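PDB 6HCP: BauA from Acinetobacter baumannii, which probably takes up the ferric preacinetobactin siderophore through the outer membrane as a TonB-dependent transporter. Local coordinates for residues T313-A322 and S334-D342; Y92-N103 and A683-A694. All coordinates share one frame; numbering follows the deposited sequence.

Contact 1 of 2, residues T313-A322 and S334-D342. With EDO (1,2-ethanediol), chain J.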
loop_
_atom_site.group_PDB
_atom_site.type_symbol
_atom_site.label_atom_id
_atom_site.label_comp_id
_atom_site.label_asym_id
_atom_site.label_seq_id
_atom_site.Cartn_x
_atom_site.Cartn_y
_atom_site.Cartn_z
ATOM N N THR A 313 12.071 -0.619 39.546
ATOM C CA THR A 313 11.288 0.006 38.508
ATOM C C THR A 313 11.071 1.465 38.885
ATOM O O THR A 313 10.679 1.759 40.003
ATOM C CB THR A 313 9.930 -0.685 38.351
ATOM O OG1 THR A 313 10.174 -2.034 37.956
ATOM C CG2 THR A 313 9.017 0.045 37.388
ATOM N N GLU A 314 11.269 2.365 37.918
ATOM C CA GLU A 314 10.875 3.752 38.053
ATOM C C GLU A 314 9.974 4.104 36.874
ATOM O O GLU A 314 10.429 4.040 35.733
ATOM C CB GLU A 314 12.110 4.664 38.072
ATOM C CG GLU A 314 13.054 4.397 39.236
ATOM C CD GLU A 314 14.331 5.229 39.204
ATOM O OE1 GLU A 314 14.461 6.069 38.305
ATOM O OE2 GLU A 314 15.129 5.105 40.136
ATOM N N TYR A 315 8.704 4.387 37.178
ATOM C CA TYR A 315 7.669 4.666 36.209
ATOM C C TYR A 315 7.265 6.125 36.317
ATOM O O TYR A 315 6.958 6.594 37.407
ATOM C CB TYR A 315 6.447 3.781 36.441
ATOM C CG TYR A 315 5.292 4.023 35.505
ATOM C CD1 TYR A 315 5.217 3.401 34.264
ATOM C CD2 TYR A 315 4.215 4.793 35.898
ATOM C CE1 TYR A 315 4.123 3.588 33.431
ATOM C CE2 TYR A 315 3.112 4.986 35.077
ATOM C CZ TYR A 315 3.077 4.401 33.825
ATOM O OH TYR A 315 1.977 4.581 33.034
ATOM N N LYS A 316 7.080 6.765 35.159
ATOM C CA LYS A 316 6.583 8.125 35.089
ATOM C C LYS A 316 5.635 8.276 33.896
ATOM O O LYS A 316 5.921 7.794 32.810
ATOM C CB LYS A 316 7.757 9.099 34.928
ATOM C CG LYS A 316 8.723 9.163 36.108
ATOM C CD LYS A 316 9.894 10.103 35.811
ATOM C CE LYS A 316 10.731 10.425 37.028
ATOM N NZ LYS A 316 11.279 9.187 37.611
ATOM N N TYR A 317 4.517 8.965 34.122
ATOM C CA TYR A 317 3.491 9.163 33.111
ATOM C C TYR A 317 2.945 10.580 33.241
ATOM O O TYR A 317 2.480 10.982 34.296
ATOM C CB TYR A 317 2.350 8.146 33.255
ATOM C CG TYR A 317 1.238 8.330 32.258
ATOM C CD1 TYR A 317 0.252 9.276 32.455
ATOM C CD2 TYR A 317 1.099 7.473 31.181
ATOM C CE1 TYR A 317 -0.800 9.424 31.565
ATOM C CE2 TYR A 317 0.075 7.629 30.264
ATOM C CZ TYR A 317 -0.869 8.620 30.439
ATOM O OH TYR A 317 -1.923 8.757 29.566
ATOM N N ASN A 318 2.933 11.294 32.114
ATOM C CA ASN A 318 2.360 12.638 32.024
ATOM C C ASN A 318 1.488 12.686 30.769
ATOM O O ASN A 318 2.001 12.534 29.673
ATOM C CB ASN A 318 3.484 13.669 31.924
ATOM C CG ASN A 318 3.030 15.112 31.962
ATOM O OD1 ASN A 318 1.952 15.415 32.464
ATOM N ND2 ASN A 318 3.964 16.006 31.687
ATOM N N GLY A 319 0.181 12.844 30.932
ATOM C CA GLY A 319 -0.711 12.760 29.794
ATOM C C GLY A 319 -2.164 12.751 30.192
ATOM O O GLY A 319 -2.549 13.334 31.210
ATOM N N ALA A 320 -3.001 12.152 29.345
ATOM C CA ALA A 320 -4.407 12.036 29.650
ATOM C C ALA A 320 -4.590 10.960 30.733
ATOM O O ALA A 320 -3.983 9.885 30.651
ATOM C CB ALA A 320 -5.178 11.705 28.409
ATOM N N SER A 321 -5.553 11.170 31.630
ATOM C CA SER A 321 -5.985 10.036 32.485
ATOM C C SER A 321 -7.097 9.258 31.778
ATOM O O SER A 321 -7.050 8.037 31.714
ATOM C CB SER A 321 -6.361 10.456 33.883
ATOM O OG SER A 321 -7.251 11.527 33.866
ATOM N N ALA A 322 -7.965 9.980 31.072
ATOM C CA ALA A 322 -8.927 9.367 30.152
ATOM C C ALA A 322 -9.483 10.412 29.174
ATOM O O ALA A 322 -9.855 11.516 29.576
ATOM C CB ALA A 322 -10.054 8.738 30.934
ATOM N N SER A 334 -10.919 15.124 27.315
ATOM C CA SER A 334 -9.803 14.464 27.950
ATOM C C SER A 334 -9.425 15.210 29.236
ATOM O O SER A 334 -8.979 16.355 29.220
ATOM C CB SER A 334 -8.624 14.313 26.997
ATOM O OG SER A 334 -8.988 13.611 25.806
ATOM N N THR A 335 -9.410 14.474 30.343
ATOM C CA THR A 335 -8.835 14.973 31.582
ATOM C C THR A 335 -7.358 14.579 31.622
ATOM O O THR A 335 -6.980 13.513 31.153
ATOM C CB THR A 335 -9.597 14.403 32.787
ATOM O OG1 THR A 335 -9.344 13.003 32.758
ATOM C CG2 THR A 335 -11.090 14.636 32.725
ATOM N N LEU A 336 -6.538 15.431 32.239
ATOM C CA LEU A 336 -5.116 15.240 32.287
ATOM C C LEU A 336 -4.713 14.770 33.690
ATOM O O LEU A 336 -5.307 15.187 34.662
ATOM C CB LEU A 336 -4.431 16.560 31.936
ATOM C CG LEU A 336 -4.854 17.182 30.605
ATOM C CD1 LEU A 336 -4.095 18.477 30.356
ATOM C CD2 LEU A 336 -4.638 16.203 29.463
ATOM N N GLY A 337 -3.645 13.976 33.766
ATOM C CA GLY A 337 -3.143 13.429 35.031
ATOM C C GLY A 337 -1.666 13.105 34.961
ATOM O O GLY A 337 -1.066 13.062 33.880
ATOM N N GLN A 338 -1.048 12.966 36.134
ATOM C CA GLN A 338 0.348 12.590 36.254
ATOM C C GLN A 338 0.460 11.484 37.306
ATOM O O GLN A 338 -0.211 11.525 38.339
ATOM C CB GLN A 338 1.205 13.795 36.640
ATOM C CG GLN A 338 1.145 14.927 35.624
ATOM C CD GLN A 338 2.051 16.089 35.979
ATOM O OE1 GLN A 338 2.624 16.157 37.069
ATOM N NE2 GLN A 338 2.342 16.912 34.982
ATOM N N LEU A 339 1.333 10.517 37.033
ATOM C CA LEU A 339 1.590 9.417 37.948
ATOM C C LEU A 339 3.069 9.075 37.889
ATOM O O LEU A 339 3.681 9.067 36.826
ATOM C CB LEU A 339 0.730 8.213 37.543
ATOM C CG LEU A 339 0.989 6.917 38.323
ATOM C CD1 LEU A 339 0.694 7.098 39.804
ATOM C CD2 LEU A 339 0.149 5.781 37.758
ATOM N N ALA A 340 3.655 8.801 39.053
ATOM C CA ALA A 340 4.975 8.212 39.103
ATOM C C ALA A 340 4.990 7.223 40.256
ATOM O O ALA A 340 4.259 7.416 41.243
ATOM C CB ALA A 340 6.070 9.248 39.259
ATOM N N PHE A 341 5.728 6.131 40.069
ATOM C CA PHE A 341 5.980 5.242 41.194
ATOM C C PHE A 341 7.368 4.629 41.042
ATOM O O PHE A 341 7.922 4.487 39.943
ATOM C CB PHE A 341 4.842 4.226 41.357
ATOM C CG PHE A 341 4.686 3.232 40.229
ATOM C CD1 PHE A 341 5.492 2.110 40.143
ATOM C CD2 PHE A 341 3.718 3.431 39.260
ATOM C CE1 PHE A 341 5.352 1.206 39.093
ATOM C CE2 PHE A 341 3.555 2.521 38.228
ATOM C CZ PHE A 341 4.371 1.417 38.143
ATOM N N ASP A 342 7.972 4.354 42.199
ATOM C CA ASP A 342 9.250 3.685 42.305
ATOM C C ASP A 342 9.034 2.427 43.140
ATOM O O ASP A 342 8.405 2.513 44.203
ATOM C CB ASP A 342 10.300 4.559 43.007
ATOM C CG ASP A 342 10.588 5.885 42.309
ATOM O OD1 ASP A 342 10.509 5.923 41.071
ATOM O OD2 ASP A 342 10.712 6.903 43.022
HETATM C C1 EDO J . -0.691 2.731 35.841
HETATM O O1 EDO J . -1.754 2.556 36.780
HETATM C C2 EDO J . -1.278 3.370 34.595
HETATM O O2 EDO J . -0.640 4.618 34.290
HETATM O O HOH W 1 9.316 7.289 39.025
#
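Tyr315 and Phe341 form a hydrogen-bonded pair in an antiparallel ladder that joins residues 313-322 to residues 334-342. Tyr315 N donates to Phe341 O over 2.9 Å, almost straight at 178°. The register slips by one between Ala320 and Ala322, a beta bulge.

On the face of Tyr315, Tyr317, Leu339 and Phe341, CB of Tyr315 sits over the Phe341 ring, 3.6 Å from its centroid. The Phe341 ring gets there because CG stands between the backbone N and the carbonyl carbon (chi1 66°). The two rings are near parallel, at 22°, but slid apart. The Tyr315 OH accepts a bond of 2.9 Å from O2 of an ethanediol, probably from the crystallisation liquor. Tyr317 OH donates to Ala320 O of its own segment, past the corner at Gly319, at 2.6 Å, on a lone pair.

On the other face, Gln338 NE2 donates to Asn318 OD1 over 3.0 Å, from above the carbonyl plane. NE2 also donates to Glu407 O, outside the two segments. A water accepts from Lys316 NZ and lies 2.7 Å from Asp342 OD1. At the bulge, Thr335 OG1 donates to Ser321 OG at 2.8 Å.

The pair belongs to the barrel wall. Strand 282-297 bonds to one edge and strand 361-381 flanks the other. Phe127 and Tyr128 pack on the Phe341 and Tyr315 rings.

Contact 2 of 2, residues Y92-N103 and A683-A694; sequences YTNGASGGWSEN and AQPQLTNLALGA
The Trp100 indole meets Gln686 and Leu687 with its six-membered ring. Leu687 CD1 approaches CZ2 obliquely at 3.5 Å. The Gln686 amide stands nearly upright to the indole, its plane at 89°, with OE1 3.7 Å from CH2. At the indole edge, in plane, a water accepts from Trp100 NE1 and donates to Gln686 O.

This is a plug-to-barrel contact of a TonB-dependent receptor. Residues 92-103 are a loop of the plug. Residues 683-694 belong to the loop that links barrel strands 665-674 and 697-705, and part of them falls in the predicted TonB C-terminal box.

A second pair of flat groups meets beside the indole. Gln686 NE2 donates to Asn103 OD1 over 2.8 Å. The acceptor lies in the Gln686 amide plane, but the donor sits above the Asn103 carbonyl plane, and the amides are 75° apart. Asn103 extends to this bond with CG anti to its N (chi1 -175°). Its ND2 is used too: it donates to Asn94 OD1 at 2.9 Å and to a water that donates to Gln684 O. These bonds fix the rotation of the Asn103 amide.

Asn94 turns its CB onto Gln684 O, at 3.4 Å, and its side chain crosses that of Pro685 at about a right angle, with ND2 against Pro685 CB. Another water joins Asn94 O and ND2 to Ala691 O. Thr93 OG1 accepts from Gly95 N, an ST turn, and donates to Asn103 O, tying the two ends of the plug loop.

Further on, Ala96 CB rests 3.5 Å from Leu692 O. Ser97 CB touches Ala694 CB at 3.8 Å. One direct backbone bond crosses the contact: Ala694 N donates to Gly95 O over 2.9 Å.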
loop_
_atom_site.group_PDB
_atom_site.type_symbol
_atom_site.label_atom_id
_atom_site.label_comp_id
_atom_site.label_asym_id
_atom_site.label_seq_id
_atom_site.Cartn_x
_atom_site.Cartn_y
_atom_site.Cartn_z
ATOM N N TYR A 92 -4.622 -13.316 23.544
ATOM C CA TYR A 92 -5.271 -12.182 22.905
ATOM C C TYR A 92 -4.625 -10.884 23.378
ATOM O O TYR A 92 -4.434 -10.685 24.582
ATOM C CB TYR A 92 -6.764 -12.137 23.221
ATOM C CG TYR A 92 -7.460 -10.937 22.639
ATOM C CD1 TYR A 92 -7.639 -10.818 21.267
ATOM C CD2 TYR A 92 -7.836 -9.869 23.444
ATOM C CE1 TYR A 92 -8.148 -9.655 20.708
ATOM C CE2 TYR A 92 -8.350 -8.708 22.901
ATOM C CZ TYR A 92 -8.552 -8.618 21.531
ATOM O OH TYR A 92 -9.031 -7.461 21.004
ATOM N N THR A 93 -4.356 -9.988 22.424
ATOM C CA THR A 93 -3.963 -8.615 22.724
ATOM C C THR A 93 -4.901 -7.666 21.979
ATOM O O THR A 93 -5.340 -7.958 20.857
ATOM C CB THR A 93 -2.483 -8.338 22.385
ATOM O OG1 THR A 93 -2.188 -6.987 22.753
ATOM C CG2 THR A 93 -2.168 -8.554 20.923
ATOM N N ASN A 94 -5.132 -6.487 22.566
ATOM C CA ASN A 94 -5.868 -5.432 21.928
ATOM C C ASN A 94 -5.020 -4.804 20.798
ATOM O O ASN A 94 -5.551 -4.101 19.973
ATOM C CB ASN A 94 -6.326 -4.367 22.920
ATOM C CG ASN A 94 -5.196 -3.695 23.650
ATOM O OD1 ASN A 94 -4.437 -4.358 24.379
ATOM N ND2 ASN A 94 -5.033 -2.400 23.404
ATOM N N GLY A 95 -3.688 -4.946 20.854
ATOM C CA GLY A 95 -2.831 -4.674 19.684
ATOM C C GLY A 95 -2.548 -3.199 19.425
ATOM O O GLY A 95 -2.061 -2.854 18.352
ATOM N N ALA A 96 -2.712 -2.336 20.434
ATOM C CA ALA A 96 -2.394 -0.923 20.294
ATOM C C ALA A 96 -0.877 -0.745 20.196
ATOM O O ALA A 96 -0.086 -1.563 20.705
ATOM C CB ALA A 96 -2.959 -0.125 21.449
ATOM N N SER A 97 -0.484 0.340 19.527
ATOM C CA SER A 97 0.900 0.757 19.458
ATOM C C SER A 97 1.188 1.814 20.530
ATOM O O SER A 97 0.466 2.799 20.650
ATOM C CB SER A 97 1.226 1.309 18.063
ATOM O OG SER A 97 2.496 1.949 18.074
ATOM N N GLY A 98 2.300 1.648 21.251
ATOM C CA GLY A 98 2.807 2.676 22.137
ATOM C C GLY A 98 1.905 2.919 23.336
ATOM O O GLY A 98 1.813 4.033 23.829
ATOM N N GLY A 99 1.332 1.842 23.881
ATOM C CA GLY A 99 0.662 1.907 25.164
ATOM C C GLY A 99 1.667 2.070 26.293
ATOM O O GLY A 99 2.887 1.934 26.096
ATOM N N TRP A 100 1.145 2.331 27.491
ATOM C CA TRP A 100 1.996 2.484 28.670
ATOM C C TRP A 100 2.461 1.129 29.221
ATOM O O TRP A 100 3.355 1.073 30.064
ATOM C CB TRP A 100 1.285 3.333 29.722
ATOM C CG TRP A 100 -0.113 2.897 30.024
ATOM C CD1 TRP A 100 -1.269 3.379 29.487
ATOM C CD2 TRP A 100 -0.505 1.906 30.990
ATOM N NE1 TRP A 100 -2.349 2.742 30.033
ATOM C CE2 TRP A 100 -1.914 1.897 31.016
ATOM C CE3 TRP A 100 0.195 1.103 31.897
ATOM C CZ2 TRP A 100 -2.631 1.010 31.814
ATOM C CZ3 TRP A 100 -0.518 0.224 32.689
ATOM C CH2 TRP A 100 -1.911 0.161 32.626
ATOM N N SER A 101 1.880 0.034 28.732
ATOM C CA SER A 101 2.359 -1.313 29.029
ATOM C C SER A 101 1.941 -2.239 27.898
ATOM O O SER A 101 1.049 -1.904 27.121
ATOM C CB SER A 101 1.841 -1.852 30.353
ATOM O OG SER A 101 0.507 -2.342 30.225
ATOM N N GLU A 102 2.502 -3.450 27.905
ATOM C CA GLU A 102 1.956 -4.548 27.097
ATOM C C GLU A 102 0.628 -4.979 27.726
ATOM O O GLU A 102 0.335 -4.673 28.891
ATOM C CB GLU A 102 2.902 -5.752 27.050
ATOM C CG GLU A 102 4.300 -5.435 26.529
ATOM C CD GLU A 102 5.146 -6.666 26.254
ATOM O OE1 GLU A 102 4.609 -7.579 25.606
ATOM O OE2 GLU A 102 6.354 -6.709 26.675
ATOM N N ASN A 103 -0.207 -5.619 26.918
ATOM C CA ASN A 103 -1.512 -6.062 27.396
ATOM C C ASN A 103 -1.911 -7.334 26.660
ATOM O O ASN A 103 -2.154 -7.310 25.455
ATOM C CB ASN A 103 -2.592 -5.003 27.204
ATOM C CG ASN A 103 -3.923 -5.426 27.809
ATOM O OD1 ASN A 103 -3.950 -5.961 28.910
ATOM N ND2 ASN A 103 -5.017 -5.246 27.088
ATOM N N ALA A 683 -10.304 -1.839 20.054
ATOM C CA ALA A 683 -10.259 -2.993 20.973
ATOM C C ALA A 683 -10.057 -2.445 22.385
ATOM O O ALA A 683 -9.757 -1.265 22.553
ATOM C CB ALA A 683 -9.149 -3.930 20.580
ATOM N N GLN A 684 -10.157 -3.314 23.398
ATOM C CA GLN A 684 -10.227 -2.831 24.759
ATOM C C GLN A 684 -8.856 -2.941 25.396
ATOM O O GLN A 684 -8.370 -4.041 25.652
ATOM C CB GLN A 684 -11.256 -3.597 25.599
ATOM C CG GLN A 684 -11.391 -3.048 27.024
ATOM C CD GLN A 684 -12.761 -3.262 27.622
ATOM O OE1 GLN A 684 -12.951 -4.133 28.474
ATOM N NE2 GLN A 684 -13.711 -2.401 27.247
ATOM N N PRO A 685 -8.268 -1.808 25.822
ATOM C CA PRO A 685 -7.020 -1.836 26.589
ATOM C C PRO A 685 -7.318 -1.973 28.090
ATOM O O PRO A 685 -8.491 -1.969 28.503
ATOM C CB PRO A 685 -6.438 -0.461 26.252
ATOM C CG PRO A 685 -7.663 0.429 26.220
ATOM C CD PRO A 685 -8.779 -0.442 25.657
ATOM N N GLN A 686 -6.268 -1.887 28.898
ATOM C CA GLN A 686 -6.423 -1.729 30.356
ATOM C C GLN A 686 -6.873 -0.310 30.709
ATOM O O GLN A 686 -6.467 0.670 30.072
ATOM C CB GLN A 686 -5.099 -2.050 31.035
ATOM C CG GLN A 686 -4.783 -3.534 30.973
ATOM C CD GLN A 686 -3.524 -3.884 31.729
ATOM O OE1 GLN A 686 -3.224 -3.286 32.753
ATOM N NE2 GLN A 686 -2.845 -4.939 31.291
ATOM N N LEU A 687 -7.758 -0.234 31.708
ATOM C CA LEU A 687 -8.162 0.975 32.458
ATOM C C LEU A 687 -9.144 1.866 31.685
ATOM O O LEU A 687 -9.908 2.561 32.311
ATOM C CB LEU A 687 -6.937 1.771 32.914
ATOM C CG LEU A 687 -5.971 1.007 33.826
ATOM C CD1 LEU A 687 -4.902 1.945 34.365
ATOM C CD2 LEU A 687 -6.699 0.303 34.972
ATOM N N THR A 688 -9.131 1.846 30.349
ATOM C CA THR A 688 -10.089 2.625 29.558
ATOM C C THR A 688 -10.810 1.664 28.605
ATOM O O THR A 688 -10.390 0.526 28.435
ATOM C CB THR A 688 -9.413 3.760 28.768
ATOM O OG1 THR A 688 -8.425 3.163 27.926
ATOM C CG2 THR A 688 -8.779 4.826 29.641
ATOM N N ASN A 689 -11.894 2.128 27.978
ATOM C CA ASN A 689 -12.813 1.245 27.246
ATOM C C ASN A 689 -12.250 0.792 25.891
ATOM O O ASN A 689 -12.477 -0.358 25.490
ATOM C CB ASN A 689 -14.170 1.902 27.006
ATOM C CG ASN A 689 -14.977 2.191 28.256
ATOM O OD1 ASN A 689 -15.805 3.090 28.218
ATOM N ND2 ASN A 689 -14.773 1.435 29.341
ATOM N N LEU A 690 -11.576 1.705 25.159
ATOM C CA LEU A 690 -11.211 1.474 23.772
ATOM C C LEU A 690 -9.844 2.087 23.474
ATOM O O LEU A 690 -9.512 3.133 23.989
ATOM C CB LEU A 690 -12.209 2.163 22.837
ATOM C CG LEU A 690 -13.659 1.719 22.885
ATOM C CD1 LEU A 690 -14.472 2.584 21.931
ATOM C CD2 LEU A 690 -13.810 0.255 22.539
ATOM N N ALA A 691 -9.138 1.470 22.530
ATOM C CA ALA A 691 -7.973 2.049 21.915
ATOM C C ALA A 691 -7.880 1.506 20.488
ATOM O O ALA A 691 -8.315 0.400 20.206
ATOM C CB ALA A 691 -6.736 1.709 22.703
ATOM N N LEU A 692 -7.322 2.314 19.586
ATOM C CA LEU A 692 -7.109 1.874 18.224
ATOM C C LEU A 692 -5.961 0.865 18.160
ATOM O O LEU A 692 -4.921 1.061 18.766
ATOM C CB LEU A 692 -6.777 3.083 17.342
ATOM C CG LEU A 692 -7.945 3.998 17.015
ATOM C CD1 LEU A 692 -7.436 5.238 16.287
ATOM C CD2 LEU A 692 -8.993 3.279 16.176
ATOM N N GLY A 693 -6.133 -0.150 17.318
ATOM C CA GLY A 693 -5.079 -1.087 16.992
ATOM C C GLY A 693 -3.953 -0.412 16.218
ATOM O O GLY A 693 -4.169 0.581 15.547
ATOM N N ALA A 694 -2.773 -1.014 16.274
ATOM C CA ALA A 694 -1.599 -0.510 15.603
ATOM C C ALA A 694 -1.860 -0.436 14.102
ATOM O O ALA A 694 -2.453 -1.338 13.519
ATOM C CB ALA A 694 -0.419 -1.404 15.894
HETATM O O HOH W 2 -10.786 -6.171 22.663
HETATM O O HOH W 3 -6.360 -1.543 20.957
HETATM O O HOH W 4 -2.452 2.134 18.234
HETATM O O HOH W 5 -4.971 2.765 29.127
HETATM O O HOH W 6 0.220 -4.221 32.584
HETATM O O HOH W 7 -7.782 -5.187 28.110
#

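Overall arrangement
The centres of contacts 1 and 2 lie about 16 Å apart, on the same side of the chain's centre. The plug loop 92-103 comes first along the chain. The barrel strands of contact 1 follow, and residues 683-694 come near the C-terminus, so contact 1 is nested inside the loop that contact 2 closes. Contact 1 is part of the barrel wall, whereas contact 2 joins the plug to a barrel loop. The two touch directly. Tyr315 OH packs on Trp100 CB at 3.6 Å, and Ser321 O lies near Thr688 CG2. Arg256 also reaches both. One plug loop thus meets both the barrel wall and a loop between the last barrel strands.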